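Local structure of probable zinc protease PqqL (Escherichia coli, 6OFT) at residues N33-I38 against M380-L385; S92-V97 against S310-P315. The protein is probably a zinc-dependent metalloendopeptidase of the M16 family, this chain being the first half of the protein. One frame throughout, in Å; residues are numbered along the deposited sequence.

Contact 1 of 2, residues N33-I38 against M380-L385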
ATOM      1  N   ASN A  33     -18.741   3.101  -7.421  1.00 23.92           N
ATOM      2  CA  ASN A  33     -18.120   2.644  -6.196  1.00 22.87           C
ATOM      3  C   ASN A  33     -18.435   3.698  -5.162  1.00 24.81           C
ATOM      4  O   ASN A  33     -18.319   4.905  -5.435  1.00 22.80           O
ATOM      5  CB  ASN A  33     -16.612   2.487  -6.351  1.00 21.45           C
ATOM      6  CG  ASN A  33     -16.192   1.192  -6.978  1.00 34.95           C
ATOM      7  OD1 ASN A  33     -17.000   0.292  -7.232  1.00 25.48           O
ATOM      8  ND2 ASN A  33     -14.912   1.085  -7.274  1.00 26.28           N
ATOM      9  N   LEU A  34     -18.926   3.246  -4.011  1.00 21.14           N
ATOM     10  CA  LEU A  34     -19.245   4.102  -2.870  1.00 21.61           C
ATOM     11  C   LEU A  34     -18.418   3.554  -1.729  1.00 23.85           C
ATOM     12  O   LEU A  34     -18.607   2.397  -1.336  1.00 22.12           O
ATOM     13  CB  LEU A  34     -20.752   4.082  -2.527  1.00 22.00           C
ATOM     14  CG  LEU A  34     -21.750   4.462  -3.632  1.00 26.65           C
ATOM     15  CD1 LEU A  34     -23.171   4.269  -3.144  1.00 26.74           C
ATOM     16  CD2 LEU A  34     -21.559   5.920  -4.110  1.00 28.64           C
ATOM     17  N   TRP A  35     -17.405   4.324  -1.295  1.00 19.19           N
ATOM     18  CA  TRP A  35     -16.507   3.904  -0.227  1.00 19.12           C
ATOM     19  C   TRP A  35     -16.540   4.897   0.908  1.00 23.41           C
ATOM     20  O   TRP A  35     -16.362   6.099   0.676  1.00 22.27           O
ATOM     21  CB  TRP A  35     -15.035   3.804  -0.710  1.00 18.54           C
ATOM     22  CG  TRP A  35     -14.661   2.687  -1.650  1.00 19.92           C
ATOM     23  CD1 TRP A  35     -15.496   1.918  -2.419  1.00 22.88           C
ATOM     24  CD2 TRP A  35     -13.326   2.301  -2.001  1.00 19.81           C
ATOM     25  NE1 TRP A  35     -14.761   1.031  -3.174  1.00 22.26           N
ATOM     26  CE2 TRP A  35     -13.424   1.251  -2.945  1.00 23.71           C
ATOM     27  CE3 TRP A  35     -12.047   2.750  -1.612  1.00 20.97           C
ATOM     28  CZ2 TRP A  35     -12.292   0.663  -3.532  1.00 23.18           C
ATOM     29  CZ3 TRP A  35     -10.925   2.133  -2.158  1.00 22.42           C
ATOM     30  CH2 TRP A  35     -11.053   1.096  -3.095  1.00 23.38           C
ATOM     31  N   LEU A  36     -16.691   4.393   2.147  1.00 19.43           N
ATOM     32  CA  LEU A  36     -16.612   5.212   3.344  1.00 18.89           C
ATOM     33  C   LEU A  36     -15.239   4.930   3.963  1.00 23.61           C
ATOM     34  O   LEU A  36     -14.934   3.791   4.352  1.00 22.53           O
ATOM     35  CB  LEU A  36     -17.751   4.932   4.344  1.00 18.42           C
ATOM     36  CG  LEU A  36     -17.621   5.666   5.701  1.00 22.75           C
ATOM     37  CD1 LEU A  36     -17.675   7.223   5.519  1.00 21.92           C
ATOM     38  CD2 LEU A  36     -18.670   5.159   6.711  1.00 23.09           C
ATOM     39  N   GLN A  37     -14.418   5.978   4.045  1.00 20.41           N
ATOM     40  CA  GLN A  37     -13.063   5.883   4.554  1.00 19.92           C
ATOM     41  C   GLN A  37     -12.905   6.538   5.923  1.00 23.27           C
ATOM     42  O   GLN A  37     -13.053   7.746   6.059  1.00 21.17           O
ATOM     43  CB  GLN A  37     -12.076   6.460   3.506  1.00 20.98           C
ATOM     44  CG  GLN A  37     -10.622   6.623   3.976  1.00 20.30           C
ATOM     45  CD  GLN A  37      -9.838   7.381   2.949  1.00 27.93           C
ATOM     46  OE1 GLN A  37     -10.118   8.545   2.656  1.00 23.07           O
ATOM     47  NE2 GLN A  37      -8.857   6.736   2.357  1.00 22.07           N
ATOM     48  N   ILE A  38     -12.578   5.721   6.933  1.00 20.20           N
ATOM     49  CA  ILE A  38     -12.310   6.185   8.293  1.00 20.97           C
ATOM     50  C   ILE A  38     -10.810   6.363   8.325  1.00 24.44           C
ATOM     51  O   ILE A  38     -10.095   5.402   8.064  1.00 22.89           O
ATOM     52  CB  ILE A  38     -12.790   5.178   9.397  1.00 23.35           C
ATOM     53  CG1 ILE A  38     -14.212   4.578   9.105  1.00 23.01           C
ATOM     54  CG2 ILE A  38     -12.689   5.788  10.800  1.00 24.73           C
ATOM     55  CD1 ILE A  38     -15.409   5.522   8.937  1.00 25.16           C
ATOM     56  N   MET A 380      -8.990   0.059  -9.427  1.00 27.76           N
ATOM     57  CA  MET A 380      -7.653   0.648  -9.334  1.00 29.44           C
ATOM     58  C   MET A 380      -7.723   2.176  -9.209  1.00 26.66           C
ATOM     59  O   MET A 380      -6.996   2.757  -8.415  1.00 24.28           O
ATOM     60  CB  MET A 380      -6.793   0.223 -10.538  1.00 34.57           C
ATOM     61  CG  MET A 380      -5.364   0.770 -10.510  1.00 42.66           C
ATOM     62  SD  MET A 380      -4.442   0.456  -8.966  1.00 51.16           S
ATOM     63  CE  MET A 380      -4.371  -1.382  -8.982  1.00 48.12           C
ATOM     64  N   LEU A 381      -8.607   2.814  -9.985  1.00 22.43           N
ATOM     65  CA  LEU A 381      -8.822   4.258  -9.935  1.00 21.47           C
ATOM     66  C   LEU A 381      -9.409   4.663  -8.566  1.00 23.43           C
ATOM     67  O   LEU A 381      -8.947   5.645  -7.969  1.00 22.72           O
ATOM     68  CB  LEU A 381      -9.738   4.673 -11.104  1.00 21.64           C
ATOM     69  CG  LEU A 381     -10.160   6.136 -11.185  1.00 26.58           C
ATOM     70  CD1 LEU A 381      -8.957   7.067 -11.339  1.00 26.62           C
ATOM     71  CD2 LEU A 381     -11.142   6.341 -12.319  1.00 26.38           C
ATOM     72  N   THR A 382     -10.376   3.879  -8.040  1.00 20.37           N
ATOM     73  CA  THR A 382     -10.964   4.164  -6.712  1.00 20.52           C
ATOM     74  C   THR A 382      -9.892   4.044  -5.614  1.00 24.10           C
ATOM     75  O   THR A 382      -9.840   4.890  -4.708  1.00 22.64           O
ATOM     76  CB  THR A 382     -12.208   3.295  -6.413  1.00 22.69           C
ATOM     77  OG1 THR A 382     -13.054   3.281  -7.556  1.00 22.97           O
ATOM     78  CG2 THR A 382     -13.008   3.810  -5.211  1.00 17.66           C
ATOM     79  N   SER A 383      -9.012   3.018  -5.732  1.00 21.14           N
ATOM     80  CA  SER A 383      -7.919   2.777  -4.776  1.00 20.17           C
ATOM     81  C   SER A 383      -6.913   3.926  -4.768  1.00 22.73           C
ATOM     82  O   SER A 383      -6.505   4.362  -3.693  1.00 20.76           O
ATOM     83  CB  SER A 383      -7.214   1.451  -5.068  1.00 22.95           C
ATOM     84  OG  SER A 383      -8.147   0.387  -4.993  1.00 31.44           O
ATOM     85  N   ARG A 384      -6.515   4.424  -5.974  1.00 21.48           N
ATOM     86  CA  ARG A 384      -5.568   5.541  -6.102  1.00 20.55           C
ATOM     87  C   ARG A 384      -6.131   6.801  -5.433  1.00 23.31           C
ATOM     88  O   ARG A 384      -5.397   7.509  -4.747  1.00 21.80           O
ATOM     89  CB  ARG A 384      -5.189   5.791  -7.585  1.00 21.48           C
ATOM     90  CG  ARG A 384      -4.185   6.933  -7.769  1.00 31.79           C
ATOM     91  CD  ARG A 384      -3.436   6.916  -9.109  1.00 34.91           C
ATOM     92  NE  ARG A 384      -4.135   7.633 -10.176  1.00 39.74           N
ATOM     93  CZ  ARG A 384      -4.018   8.939 -10.416  1.00 53.33           C
ATOM     94  NH1 ARG A 384      -3.256   9.702  -9.640  1.00 31.84           N
ATOM     95  NH2 ARG A 384      -4.680   9.496 -11.424  1.00 40.73           N
ATOM     96  N   LEU A 385      -7.432   7.081  -5.631  1.00 22.10           N
ATOM     97  CA  LEU A 385      -8.092   8.243  -5.018  1.00 22.19           C
ATOM     98  C   LEU A 385      -8.169   8.077  -3.484  1.00 23.70           C
ATOM     99  O   LEU A 385      -7.913   9.033  -2.740  1.00 22.54           O
ATOM    100  CB  LEU A 385      -9.495   8.463  -5.636  1.00 23.06           C
ATOM    101  CG  LEU A 385     -10.232   9.724  -5.192  1.00 28.63           C
ATOM    102  CD1 LEU A 385      -9.426  10.988  -5.508  1.00 30.22           C
ATOM    103  CD2 LEU A 385     -11.636   9.795  -5.815  1.00 28.47           C
TER
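T382 reaches from helix 378-391 to two side chains of strand 31-38, N33 and W35. Starting at its CB, which lies 3.9 Å from W35 CZ2, the side chain divides into two branches with different tasks. CG2, set opposite the backbone N, comes down on the indole: it stands 3.5 Å from the centroid of the W35 six-membered ring and 14° off the ring normal, a CH-pi contact over the face. OG1, the other branch, accepts a hydrogen bond from N33 ND2 at 2.9 Å, with an N-H...O angle of 152°. The same OG1 also bonds to L378 O one helical turn back, so two bonds fix the rotation of the threonine. At the indole's edge, near its plane, S383 OG approaches W35 CH2 at 3.5 Å while bonding to R379 O. Replacing W35 with an alanine is likely to leave the T382 methyl without its aromatic bed and open a gap between strand and helix. The segment axes approach to 10.2 Å at their closest, at an angle of 28°. Helix 378-391 thus packs on one face of the mixed sheet, where T382 also touches V204 of strand 199-205, while L34 and L36 meet helix 107-122.

Contact 2 of 2, residues S92-V97 against S310-P315; sequences SYDETV and SVKIAP
D94 and K312 form a salt bridge, their side chains coming from opposite directions, with K312 NZ 2.8 Å from D94 OD2. The lysine spans the distance by stretching out: CG lies opposite the backbone N (chi1 175°), and every later torsion is also near trans, which carries the ammonium far from strand 303-314. It arrives above the carboxylate, 51° out of its plane, and engages OD2, while OD1 stays 4.1 Å from NZ. On the aspartate, CG sits beside the backbone N (chi1 -45°), and the second oxygen, OD1, lies against the proline ring at 3.5 Å from P315 CG. The turn carrying D94 is braced by S92, whose OG accepts from E95 N at 3.2 Å in an ST motif and more weakly from D94 N. Across from it, I313 and A314 form a classic beta bulge just before P315. L390 of helix 378-391 touches both D94 and K312. The segments bury only 101 Å² between them, and neither charged residue is buried; the chemistry is therefore that of one solvent-accessible ion pair with a slight nonpolar flank, likely to be a modest electrostatic tie between the loop joining strands 87-91 and 96-103 and strand 303-314 of the other sheet.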
ATOM      1  N   SER A  92      -6.634  -1.550   7.992  1.00 19.66           N
ATOM      2  CA  SER A  92      -5.182  -1.576   7.839  1.00 18.86           C
ATOM      3  C   SER A  92      -4.594  -0.815   9.026  1.00 22.85           C
ATOM      4  O   SER A  92      -5.312  -0.480   9.972  1.00 22.20           O
ATOM      5  CB  SER A  92      -4.773  -0.936   6.513  1.00 19.84           C
ATOM      6  OG  SER A  92      -5.049   0.460   6.503  1.00 28.20           O
ATOM      7  N   TYR A  93      -3.298  -0.542   8.982  1.00 20.83           N
ATOM      8  CA  TYR A  93      -2.633   0.239  10.024  1.00 20.85           C
ATOM      9  C   TYR A  93      -3.187   1.669  10.064  1.00 24.63           C
ATOM     10  O   TYR A  93      -3.353   2.237  11.131  1.00 25.74           O
ATOM     11  CB  TYR A  93      -1.132   0.336   9.694  1.00 22.31           C
ATOM     12  CG  TYR A  93      -0.396  -0.977   9.759  1.00 24.74           C
ATOM     13  CD1 TYR A  93       0.026  -1.500  10.977  1.00 26.36           C
ATOM     14  CD2 TYR A  93      -0.067  -1.674   8.597  1.00 26.45           C
ATOM     15  CE1 TYR A  93       0.726  -2.702  11.043  1.00 27.01           C
ATOM     16  CE2 TYR A  93       0.617  -2.889   8.653  1.00 27.61           C
ATOM     17  CZ  TYR A  93       1.026  -3.389   9.878  1.00 31.90           C
ATOM     18  OH  TYR A  93       1.736  -4.559   9.956  1.00 34.62           O
ATOM     19  N   ASP A  94      -3.473   2.229   8.892  1.00 21.92           N
ATOM     20  CA  ASP A  94      -3.836   3.631   8.664  1.00 22.18           C
ATOM     21  C   ASP A  94      -5.309   3.967   8.545  1.00 23.29           C
ATOM     22  O   ASP A  94      -5.667   5.133   8.701  1.00 21.99           O
ATOM     23  CB  ASP A  94      -3.137   4.119   7.381  1.00 24.04           C
ATOM     24  CG  ASP A  94      -1.684   3.740   7.268  1.00 35.10           C
ATOM     25  OD1 ASP A  94      -0.902   4.112   8.168  1.00 37.20           O
ATOM     26  OD2 ASP A  94      -1.329   3.068   6.291  1.00 41.16           O
ATOM     27  N   GLU A  95      -6.149   2.991   8.175  1.00 18.95           N
ATOM     28  CA  GLU A  95      -7.556   3.276   7.915  1.00 19.38           C
ATOM     29  C   GLU A  95      -8.460   2.054   7.997  1.00 24.27           C
ATOM     30  O   GLU A  95      -7.992   0.904   8.012  1.00 22.83           O
ATOM     31  CB  GLU A  95      -7.706   3.893   6.490  1.00 20.25           C
ATOM     32  CG  GLU A  95      -7.187   2.982   5.391  1.00 23.92           C
ATOM     33  CD  GLU A  95      -7.197   3.473   3.958  1.00 32.95           C
ATOM     34  OE1 GLU A  95      -7.733   4.569   3.686  1.00 34.95           O
ATOM     35  OE2 GLU A  95      -6.667   2.738   3.096  1.00 28.55           O
ATOM     36  N   THR A  96      -9.770   2.334   7.980  1.00 20.16           N
ATOM     37  CA  THR A  96     -10.841   1.347   7.918  1.00 19.92           C
ATOM     38  C   THR A  96     -11.697   1.827   6.762  1.00 21.38           C
ATOM     39  O   THR A  96     -12.085   2.996   6.740  1.00 20.56           O
ATOM     40  CB  THR A  96     -11.645   1.269   9.219  1.00 22.10           C
ATOM     41  OG1 THR A  96     -10.762   1.308  10.335  1.00 26.07           O
ATOM     42  CG2 THR A  96     -12.474   0.014   9.284  1.00 16.62           C
ATOM     43  N   VAL A  97     -11.939   0.967   5.775  1.00 18.15           N
ATOM     44  CA  VAL A  97     -12.707   1.369   4.589  1.00 17.88           C
ATOM     45  C   VAL A  97     -13.869   0.407   4.363  1.00 22.07           C
ATOM     46  O   VAL A  97     -13.672  -0.817   4.430  1.00 21.01           O
ATOM     47  CB  VAL A  97     -11.802   1.526   3.317  1.00 21.93           C
ATOM     48  CG1 VAL A  97     -12.614   1.954   2.091  1.00 21.35           C
ATOM     49  CG2 VAL A  97     -10.677   2.537   3.551  1.00 22.01           C
ATOM     50  N   SER A 310      10.349  -0.540  -4.260  1.00 32.35           N
ATOM     51  CA  SER A 310      10.134   0.298  -3.100  1.00 33.24           C
ATOM     52  C   SER A 310       8.805  -0.144  -2.486  1.00 37.31           C
ATOM     53  O   SER A 310       7.866  -0.468  -3.212  1.00 37.55           O
ATOM     54  CB  SER A 310      10.105   1.778  -3.471  1.00 38.78           C
ATOM     55  OG  SER A 310       9.054   2.089  -4.369  1.00 55.32           O
ATOM     56  N   VAL A 311       8.746  -0.209  -1.160  1.00 33.43           N
ATOM     57  CA  VAL A 311       7.531  -0.579  -0.427  1.00 32.90           C
ATOM     58  C   VAL A 311       7.339   0.369   0.762  1.00 34.08           C
ATOM     59  O   VAL A 311       8.320   0.738   1.406  1.00 31.82           O
ATOM     60  CB  VAL A 311       7.498  -2.099  -0.037  1.00 37.88           C
ATOM     61  CG1 VAL A 311       8.632  -2.487   0.916  1.00 37.68           C
ATOM     62  CG2 VAL A 311       6.138  -2.517   0.531  1.00 37.93           C
ATOM     63  N   LYS A 312       6.076   0.784   1.029  1.00 29.76           N
ATOM     64  CA  LYS A 312       5.715   1.600   2.190  1.00 28.45           C
ATOM     65  C   LYS A 312       5.810   0.693   3.422  1.00 30.60           C
ATOM     66  O   LYS A 312       5.303  -0.433   3.389  1.00 30.45           O
ATOM     67  CB  LYS A 312       4.277   2.139   2.035  1.00 31.12           C
ATOM     68  CG  LYS A 312       3.749   2.907   3.245  1.00 34.83           C
ATOM     69  CD  LYS A 312       2.275   3.239   3.078  1.00 40.55           C
ATOM     70  CE  LYS A 312       1.617   3.605   4.385  1.00 47.54           C
ATOM     71  NZ  LYS A 312       0.213   4.042   4.175  1.00 51.43           N
ATOM     72  N   ILE A 313       6.493   1.156   4.501  1.00 25.43           N
ATOM     73  CA  ILE A 313       6.638   0.344   5.714  1.00 24.68           C
ATOM     74  C   ILE A 313       5.950   1.001   6.921  1.00 27.22           C
ATOM     75  O   ILE A 313       5.655   0.324   7.902  1.00 26.48           O
ATOM     76  CB  ILE A 313       8.116  -0.066   6.008  1.00 28.31           C
ATOM     77  CG1 ILE A 313       9.006   1.151   6.372  1.00 28.10           C
ATOM     78  CG2 ILE A 313       8.711  -0.896   4.837  1.00 29.65           C
ATOM     79  CD1 ILE A 313      10.396   0.797   6.955  1.00 32.71           C
ATOM     80  N   ALA A 314       5.712   2.320   6.842  1.00 22.31           N
ATOM     81  CA  ALA A 314       5.072   3.134   7.878  1.00 21.92           C
ATOM     82  C   ALA A 314       4.529   4.418   7.178  1.00 26.26           C
ATOM     83  O   ALA A 314       4.907   4.638   6.020  1.00 24.53           O
ATOM     84  CB  ALA A 314       6.105   3.498   8.942  1.00 22.69           C
ATOM     85  N   PRO A 315       3.664   5.276   7.806  1.00 23.37           N
ATOM     86  CA  PRO A 315       3.190   6.489   7.088  1.00 22.99           C
ATOM     87  C   PRO A 315       4.307   7.424   6.581  1.00 26.16           C
ATOM     88  O   PRO A 315       4.113   8.106   5.585  1.00 23.75           O
ATOM     89  CB  PRO A 315       2.294   7.197   8.126  1.00 24.63           C
ATOM     90  CG  PRO A 315       1.873   6.108   9.077  1.00 28.89           C
ATOM     91  CD  PRO A 315       3.070   5.194   9.162  1.00 24.48           C
TER

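Contacts 1 and 2 have centres about 15 Å apart and meet in one sheet, where strands 31-38 and 96-103 are antiparallel neighbours. Their backbones join by a probable hydrogen bond, I38 N to T96 O at 2.8 Å. Q37 NE2 and E95 OE1, also 2.8 Å apart, make a second probable link. Helix 378-391 serves both contacts, packing on the sheet in contact 1 and lending L390 to contact 2. Along the chain, contact 2 is nested within the loop closed by contact 1, and its residues 310-314 belong to the other sheet. Both contacts lie away from the predicted zinc site of H54, H58 and E134, so no direct catalytic role can be read from them.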